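Local coordinates for protein transcriptional regulator (Corynebacterium diphtheriae, PDB 3LMM) that is of unknown function in detail but probably acts as a transcriptional regulator, with an AlbA-type Schlafen domain and helix-turn-helix-type regions suggesting nucleic acid binding, at residues Ser345-Ser350 against Arg452-Ser456; Ile445-Val450 against Ala461-Leu465. All blocks are in the same frame, centred on the assembly; numbering follows the deposited sequence.

Contact 1: Ser345-Ser350 against Arg452-Ser456; sequences SENVLS and RGLQS
Gln455 OE1 is gripped by two successive backbone N-H groups of the 345-350 loop. Leu349 N donates to Gln455 OE1 over 2.9 Å with an N-H...O angle of 136°, reaching it from above the amide plane, 40° out. Val348 N lies at the same 2.9 Å from Gln455 OE1, but its bond is bent to 118° and weak. The glutamine can reach so far because its chain stays extended beyond CG, which carries the amide from the end of helix 447-454 into the turn of the loop. Along the way CG passes Glu346 O at 3.5 Å.

The other end of the amide meets carbon: Gln455 NE2 sits 3.5 Å from Leu349 CD1, and the leucine side chain crosses that of the glutamine at about a right angle. Leu349 also rests on Tyr430 of helix 430-441. At the backbone of Gln455, which has positive phi just after the helix, Ser350 CB lies beside Gln455 O. A water makes weak bonds to both Glu346 O and Arg452 O, bridging the two backbones beside the glutamine.

One neutral side chain thus supplies the acceptor for both direct hydrogen bonds between 345-350 and 452-456, one of them weak, and so ties the RecG-like region to the DUF5635 region; since the donors are backbone amides, they probably depend more on the loop's backbone shape than on its side-chain charges.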
ATOM      1  N   SER A 345      13.092   0.101 -11.456  1.00 67.00           N
ATOM      2  CA  SER A 345      11.974  -0.335 -12.277  1.00 64.84           C
ATOM      3  C   SER A 345      11.455  -1.700 -11.830  1.00 65.17           C
ATOM      4  O   SER A 345      10.290  -2.039 -12.058  1.00 59.59           O
ATOM      5  CB  SER A 345      12.413  -0.384 -13.744  1.00 69.82           C
ATOM      6  OG  SER A 345      11.313  -0.573 -14.623  1.00 71.51           O
ATOM      7  N   GLU A 346      12.318  -2.478 -11.181  1.00 68.67           N
ATOM      8  CA  GLU A 346      11.951  -3.812 -10.696  1.00 71.99           C
ATOM      9  C   GLU A 346      11.919  -3.861  -9.177  1.00 67.12           C
ATOM     10  O   GLU A 346      12.196  -4.894  -8.570  1.00 65.13           O
ATOM     11  CB  GLU A 346      12.948  -4.844 -11.207  1.00 71.49           C
ATOM     12  CG  GLU A 346      13.001  -4.932 -12.710  1.00 86.36           C
ATOM     13  CD  GLU A 346      14.406  -5.142 -13.207  1.00100.20           C
ATOM     14  OE1 GLU A 346      15.042  -6.134 -12.786  1.00108.84           O
ATOM     15  OE2 GLU A 346      14.875  -4.316 -14.020  1.00108.00           O
ATOM     16  N   ASN A 347      11.570  -2.739  -8.567  1.00 65.77           N
ATOM     17  CA  ASN A 347      11.517  -2.671  -7.124  1.00 61.27           C
ATOM     18  C   ASN A 347      10.455  -1.677  -6.699  1.00 57.45           C
ATOM     19  O   ASN A 347      10.526  -1.105  -5.617  1.00 60.67           O
ATOM     20  CB  ASN A 347      12.872  -2.244  -6.582  1.00 69.04           C
ATOM     21  CG  ASN A 347      13.067  -2.665  -5.154  1.00 87.59           C
ATOM     22  OD1 ASN A 347      12.324  -2.243  -4.267  1.00 98.39           O
ATOM     23  ND2 ASN A 347      14.066  -3.512  -4.915  1.00 97.18           N
ATOM     24  N   VAL A 348       9.463  -1.485  -7.558  1.00 48.94           N
ATOM     25  CA  VAL A 348       8.392  -0.544  -7.287  1.00 49.06           C
ATOM     26  C   VAL A 348       7.158  -1.169  -6.639  1.00 56.45           C
ATOM     27  O   VAL A 348       6.652  -0.651  -5.638  1.00 58.08           O
ATOM     28  CB  VAL A 348       7.975   0.180  -8.578  1.00 45.54           C
ATOM     29  CG1 VAL A 348       9.042   1.184  -8.976  1.00 28.68           C
ATOM     30  CG2 VAL A 348       7.774  -0.834  -9.691  1.00 47.63           C
ATOM     31  N   LEU A 349       6.669  -2.273  -7.203  1.00 62.57           N
ATOM     32  CA  LEU A 349       5.487  -2.959  -6.662  1.00 69.67           C
ATOM     33  C   LEU A 349       5.639  -3.351  -5.197  1.00 73.42           C
ATOM     34  O   LEU A 349       4.673  -3.768  -4.553  1.00 78.21           O
ATOM     35  CB  LEU A 349       5.168  -4.226  -7.464  1.00 68.33           C
ATOM     36  CG  LEU A 349       4.339  -4.069  -8.733  1.00 67.56           C
ATOM     37  CD1 LEU A 349       5.130  -3.235  -9.715  1.00 71.79           C
ATOM     38  CD2 LEU A 349       3.994  -5.438  -9.323  1.00 61.10           C
ATOM     39  N   SER A 350       6.856  -3.215  -4.679  1.00 72.88           N
ATOM     40  CA  SER A 350       7.154  -3.567  -3.299  1.00 66.45           C
ATOM     41  C   SER A 350       7.409  -2.330  -2.453  1.00 59.76           C
ATOM     42  O   SER A 350       7.275  -2.365  -1.233  1.00 54.99           O
ATOM     43  CB  SER A 350       8.377  -4.486  -3.254  1.00 71.96           C
ATOM     44  OG  SER A 350       9.509  -3.845  -3.824  1.00 83.20           O
ATOM     45  N   ARG A 452      10.324 -12.943  -8.190  1.00 29.88           N
ATOM     46  CA  ARG A 452      10.749 -11.823  -9.000  1.00 34.18           C
ATOM     47  C   ARG A 452       9.519 -11.166  -9.617  1.00 37.63           C
ATOM     48  O   ARG A 452       9.531  -9.976  -9.939  1.00 34.36           O
ATOM     49  CB  ARG A 452      11.716 -12.303 -10.083  1.00 44.97           C
ATOM     50  CG  ARG A 452      12.164 -11.221 -11.052  1.00 63.77           C
ATOM     51  CD  ARG A 452      13.511 -11.536 -11.734  1.00 75.86           C
ATOM     52  NE  ARG A 452      13.528 -12.792 -12.493  1.00 79.19           N
ATOM     53  CZ  ARG A 452      13.798 -13.991 -11.975  1.00 78.39           C
ATOM     54  NH1 ARG A 452      13.787 -15.070 -12.756  1.00 59.93           N
ATOM     55  NH2 ARG A 452      14.091 -14.114 -10.683  1.00 66.23           N
ATOM     56  N   GLY A 453       8.447 -11.943  -9.761  1.00 34.33           N
ATOM     57  CA  GLY A 453       7.216 -11.417 -10.328  1.00 30.69           C
ATOM     58  C   GLY A 453       6.494 -10.460  -9.398  1.00 23.80           C
ATOM     59  O   GLY A 453       6.115  -9.367  -9.795  1.00 25.31           O
ATOM     60  N   LEU A 454       6.299 -10.888  -8.156  1.00 24.92           N
ATOM     61  CA  LEU A 454       5.635 -10.084  -7.136  1.00 26.07           C
ATOM     62  C   LEU A 454       6.589  -9.032  -6.625  1.00 24.78           C
ATOM     63  O   LEU A 454       6.203  -8.154  -5.856  1.00 25.05           O
ATOM     64  CB  LEU A 454       5.232 -10.953  -5.954  1.00 24.04           C
ATOM     65  CG  LEU A 454       4.359 -12.157  -6.286  1.00 29.21           C
ATOM     66  CD1 LEU A 454       4.352 -13.107  -5.098  1.00 19.98           C
ATOM     67  CD2 LEU A 454       2.954 -11.692  -6.658  1.00 16.69           C
ATOM     68  N   GLN A 455       7.845  -9.147  -7.041  1.00 25.28           N
ATOM     69  CA  GLN A 455       8.885  -8.225  -6.617  1.00 32.06           C
ATOM     70  C   GLN A 455       9.006  -8.284  -5.096  1.00 35.29           C
ATOM     71  O   GLN A 455       9.235  -7.265  -4.442  1.00 37.87           O
ATOM     72  CB  GLN A 455       8.556  -6.798  -7.076  1.00 31.78           C
ATOM     73  CG  GLN A 455       9.082  -6.472  -8.476  1.00 42.90           C
ATOM     74  CD  GLN A 455       8.547  -5.159  -9.041  1.00 42.91           C
ATOM     75  OE1 GLN A 455       8.619  -4.109  -8.402  1.00 42.36           O
ATOM     76  NE2 GLN A 455       8.024  -5.217 -10.256  1.00 46.99           N
ATOM     77  N   SER A 456       8.865  -9.487  -4.544  1.00 30.87           N
ATOM     78  CA  SER A 456       8.953  -9.673  -3.108  1.00 32.10           C
ATOM     79  C   SER A 456       9.865 -10.829  -2.727  1.00 35.44           C
ATOM     80  O   SER A 456      10.325 -11.573  -3.589  1.00 32.61           O
ATOM     81  CB  SER A 456       7.558  -9.902  -2.526  1.00 43.32           C
ATOM     82  OG  SER A 456       7.558  -9.792  -1.098  1.00 55.55           O
TER
HETATM   83  O   HOH W   1      11.873  -7.663 -10.360  1.00 35.79           O

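Contact 2: Ile445-Val450 against Ala461-Leu465; sequences ITIDVV and ARNAL
Ala461 puts its methyl against the first turn of helix 447-454: CB lies 3.3 Å from Ile447 O and 3.7 Å from Ile447 CG1. Here the CA atoms come nearest across the two segments, Ala461 CA to Val450 CA 5.5 Å, and the small side chain suits so near an approach. Val450 CG1 leans over the same residue, 4.0 Å from Ala461 O.

Next comes Arg462, whose aliphatic stem and guanidinium both touch the tip of Ile447. Ile447 CD1 lies 3.7 Å from Arg462 CG and meets the guanidinium obliquely at NH1. The arginine chain bends at chi3 (-50°), which turns the guanidinium back beside the isoleucine; its NH2 forms a salt bridge with Glu459, one turn earlier in the same helix.

Ala464 faces the other helix again, its CB 4.2 Å from Val450 CG1, while Arg431 of helix 430-441 also touches it.

Leu465 ends the walk with both methyls engaged. Leu465 CD1 sits 3.7 Å from Ile447 CA, and the two side chains cross at about a right angle; Leu465 CD2 reaches Val450 CG2 and, at 4.1 Å, Ile445 CG2. Leu465 and Ile445 also pack on Trp486 of strand 485-488, whose backbone is hydrogen-bonded to that of Ile445. Just after Ile445, Thr446 N-caps helix 447-454, its OG1 accepting from Asp448 N.

Two helices joined by a tight turn, packed through small and branched apolar residues, with a third helix before them and a beta hairpin after, are consistent with the helix-turn-helix core of a winged-helix domain, as the HTH clan of DUF5635 suggests.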
ATOM      1  N   ILE A 445       6.594 -22.693 -13.748  1.00 28.81           N
ATOM      2  CA  ILE A 445       6.901 -21.597 -12.855  1.00 30.52           C
ATOM      3  C   ILE A 445       7.627 -22.110 -11.600  1.00 35.04           C
ATOM      4  O   ILE A 445       7.288 -23.162 -11.057  1.00 39.16           O
ATOM      5  CB  ILE A 445       5.582 -20.819 -12.521  1.00 30.46           C
ATOM      6  CG1 ILE A 445       5.910 -19.355 -12.305  1.00 42.61           C
ATOM      7  CG2 ILE A 445       4.884 -21.378 -11.308  1.00 27.80           C
ATOM      8  CD1 ILE A 445       6.450 -18.697 -13.562  1.00 54.51           C
ATOM      9  N   THR A 446       8.663 -21.391 -11.180  1.00 30.45           N
ATOM     10  CA  THR A 446       9.419 -21.773  -9.997  1.00 36.60           C
ATOM     11  C   THR A 446       9.246 -20.715  -8.929  1.00 40.28           C
ATOM     12  O   THR A 446       8.944 -19.565  -9.236  1.00 46.01           O
ATOM     13  CB  THR A 446      10.933 -21.925 -10.286  1.00 40.77           C
ATOM     14  OG1 THR A 446      11.679 -21.608  -9.101  1.00 55.07           O
ATOM     15  CG2 THR A 446      11.371 -21.004 -11.395  1.00 44.03           C
ATOM     16  N   ILE A 447       9.431 -21.104  -7.673  1.00 41.45           N
ATOM     17  CA  ILE A 447       9.277 -20.172  -6.563  1.00 43.93           C
ATOM     18  C   ILE A 447      10.098 -18.897  -6.750  1.00 43.22           C
ATOM     19  O   ILE A 447       9.714 -17.837  -6.269  1.00 41.76           O
ATOM     20  CB  ILE A 447       9.667 -20.841  -5.246  1.00 40.92           C
ATOM     21  CG1 ILE A 447       9.220 -19.981  -4.081  1.00 32.15           C
ATOM     22  CG2 ILE A 447      11.162 -21.055  -5.205  1.00 52.31           C
ATOM     23  CD1 ILE A 447       8.925 -20.790  -2.846  1.00 39.84           C
ATOM     24  N   ASP A 448      11.221 -18.998  -7.453  1.00 46.15           N
ATOM     25  CA  ASP A 448      12.052 -17.829  -7.697  1.00 42.55           C
ATOM     26  C   ASP A 448      11.382 -16.892  -8.691  1.00 42.98           C
ATOM     27  O   ASP A 448      11.413 -15.677  -8.515  1.00 47.38           O
ATOM     28  CB  ASP A 448      13.419 -18.238  -8.244  1.00 54.09           C
ATOM     29  CG  ASP A 448      14.423 -18.557  -7.149  1.00 65.44           C
ATOM     30  OD1 ASP A 448      15.604 -18.815  -7.480  1.00 58.35           O
ATOM     31  OD2 ASP A 448      14.038 -18.550  -5.957  1.00 77.57           O
ATOM     32  N   VAL A 449      10.788 -17.460  -9.737  1.00 35.80           N
ATOM     33  CA  VAL A 449      10.121 -16.669 -10.768  1.00 32.05           C
ATOM     34  C   VAL A 449       8.895 -15.958 -10.249  1.00 34.96           C
ATOM     35  O   VAL A 449       8.596 -14.825 -10.635  1.00 35.27           O
ATOM     36  CB  VAL A 449       9.664 -17.534 -11.929  1.00 31.57           C
ATOM     37  CG1 VAL A 449       8.929 -16.676 -12.948  1.00 31.74           C
ATOM     38  CG2 VAL A 449      10.850 -18.204 -12.551  1.00 35.76           C
ATOM     39  N   VAL A 450       8.167 -16.657  -9.392  1.00 35.11           N
ATOM     40  CA  VAL A 450       6.971 -16.111  -8.792  1.00 32.94           C
ATOM     41  C   VAL A 450       7.394 -14.928  -7.933  1.00 34.72           C
ATOM     42  O   VAL A 450       6.703 -13.917  -7.874  1.00 25.84           O
ATOM     43  CB  VAL A 450       6.293 -17.157  -7.910  1.00 33.47           C
ATOM     44  CG1 VAL A 450       5.127 -16.531  -7.186  1.00 33.44           C
ATOM     45  CG2 VAL A 450       5.845 -18.335  -8.764  1.00 33.14           C
ATOM     46  N   ALA A 461       6.442 -15.394  -2.221  1.00 30.49           N
ATOM     47  CA  ALA A 461       6.379 -16.322  -3.336  1.00 24.91           C
ATOM     48  C   ALA A 461       5.726 -17.623  -2.911  1.00 27.20           C
ATOM     49  O   ALA A 461       4.782 -18.107  -3.550  1.00 19.86           O
ATOM     50  CB  ALA A 461       7.772 -16.585  -3.863  1.00 21.29           C
ATOM     51  N   ARG A 462       6.234 -18.194  -1.824  1.00 25.69           N
ATOM     52  CA  ARG A 462       5.702 -19.448  -1.300  1.00 33.79           C
ATOM     53  C   ARG A 462       4.206 -19.266  -1.021  1.00 32.15           C
ATOM     54  O   ARG A 462       3.387 -20.110  -1.387  1.00 22.33           O
ATOM     55  CB  ARG A 462       6.439 -19.822  -0.010  1.00 38.56           C
ATOM     56  CG  ARG A 462       6.811 -21.298   0.087  1.00 62.10           C
ATOM     57  CD  ARG A 462       7.424 -21.626   1.445  1.00 73.81           C
ATOM     58  NE  ARG A 462       8.494 -20.696   1.811  1.00 84.48           N
ATOM     59  CZ  ARG A 462       9.689 -20.640   1.222  1.00 83.68           C
ATOM     60  NH1 ARG A 462       9.984 -21.467   0.228  1.00 81.92           N
ATOM     61  NH2 ARG A 462      10.590 -19.749   1.628  1.00 68.87           N
ATOM     62  N   ASN A 463       3.873 -18.147  -0.379  1.00 30.24           N
ATOM     63  CA  ASN A 463       2.502 -17.799  -0.034  1.00 23.56           C
ATOM     64  C   ASN A 463       1.600 -17.759  -1.264  1.00 25.74           C
ATOM     65  O   ASN A 463       0.548 -18.402  -1.298  1.00 25.58           O
ATOM     66  CB  ASN A 463       2.467 -16.434   0.663  1.00 28.41           C
ATOM     67  CG  ASN A 463       1.064 -16.024   1.070  1.00 33.46           C
ATOM     68  OD1 ASN A 463       0.469 -16.635   1.949  1.00 41.06           O
ATOM     69  ND2 ASN A 463       0.527 -14.987   0.430  1.00 34.10           N
ATOM     70  N   ALA A 464       1.998 -16.988  -2.269  1.00 23.70           N
ATOM     71  CA  ALA A 464       1.204 -16.888  -3.488  1.00 23.55           C
ATOM     72  C   ALA A 464       1.022 -18.290  -4.070  1.00 28.84           C
ATOM     73  O   ALA A 464      -0.110 -18.732  -4.276  1.00 16.76           O
ATOM     74  CB  ALA A 464       1.898 -15.986  -4.494  1.00 14.40           C
ATOM     75  N   LEU A 465       2.132 -18.994  -4.314  1.00 29.58           N
ATOM     76  CA  LEU A 465       2.060 -20.344  -4.868  1.00 24.58           C
ATOM     77  C   LEU A 465       1.062 -21.215  -4.115  1.00 28.73           C
ATOM     78  O   LEU A 465       0.172 -21.809  -4.729  1.00 27.59           O
ATOM     79  CB  LEU A 465       3.443 -20.997  -4.862  1.00 12.90           C
ATOM     80  CG  LEU A 465       4.314 -20.606  -6.058  1.00 17.86           C
ATOM     81  CD1 LEU A 465       5.757 -20.988  -5.801  1.00 24.33           C
ATOM     82  CD2 LEU A 465       3.803 -21.291  -7.305  1.00 12.30           C
TER

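In the fold
Helix 447-454 serves both contacts, its start packing on helix 458-469 in contact 2 and the residue just past its end meeting the 345-350 loop in contact 1. Contact 2 is the buried one, an apolar interface inside the DUF5635 region between helices near in sequence. Contact 1 is only partly buried, joins parts of the chain about a hundred residues apart, and rests on a glutamine amide and backbone N-H groups, with a weakly bound water alongside. The centres lie 13 Å apart, and Leu454 connects them: its CD1 packs 3.8 Å from Ala464 CB. Helix 430-441 backs both, through Tyr430 at contact 1 and Leu438 and Leu439 at contact 2.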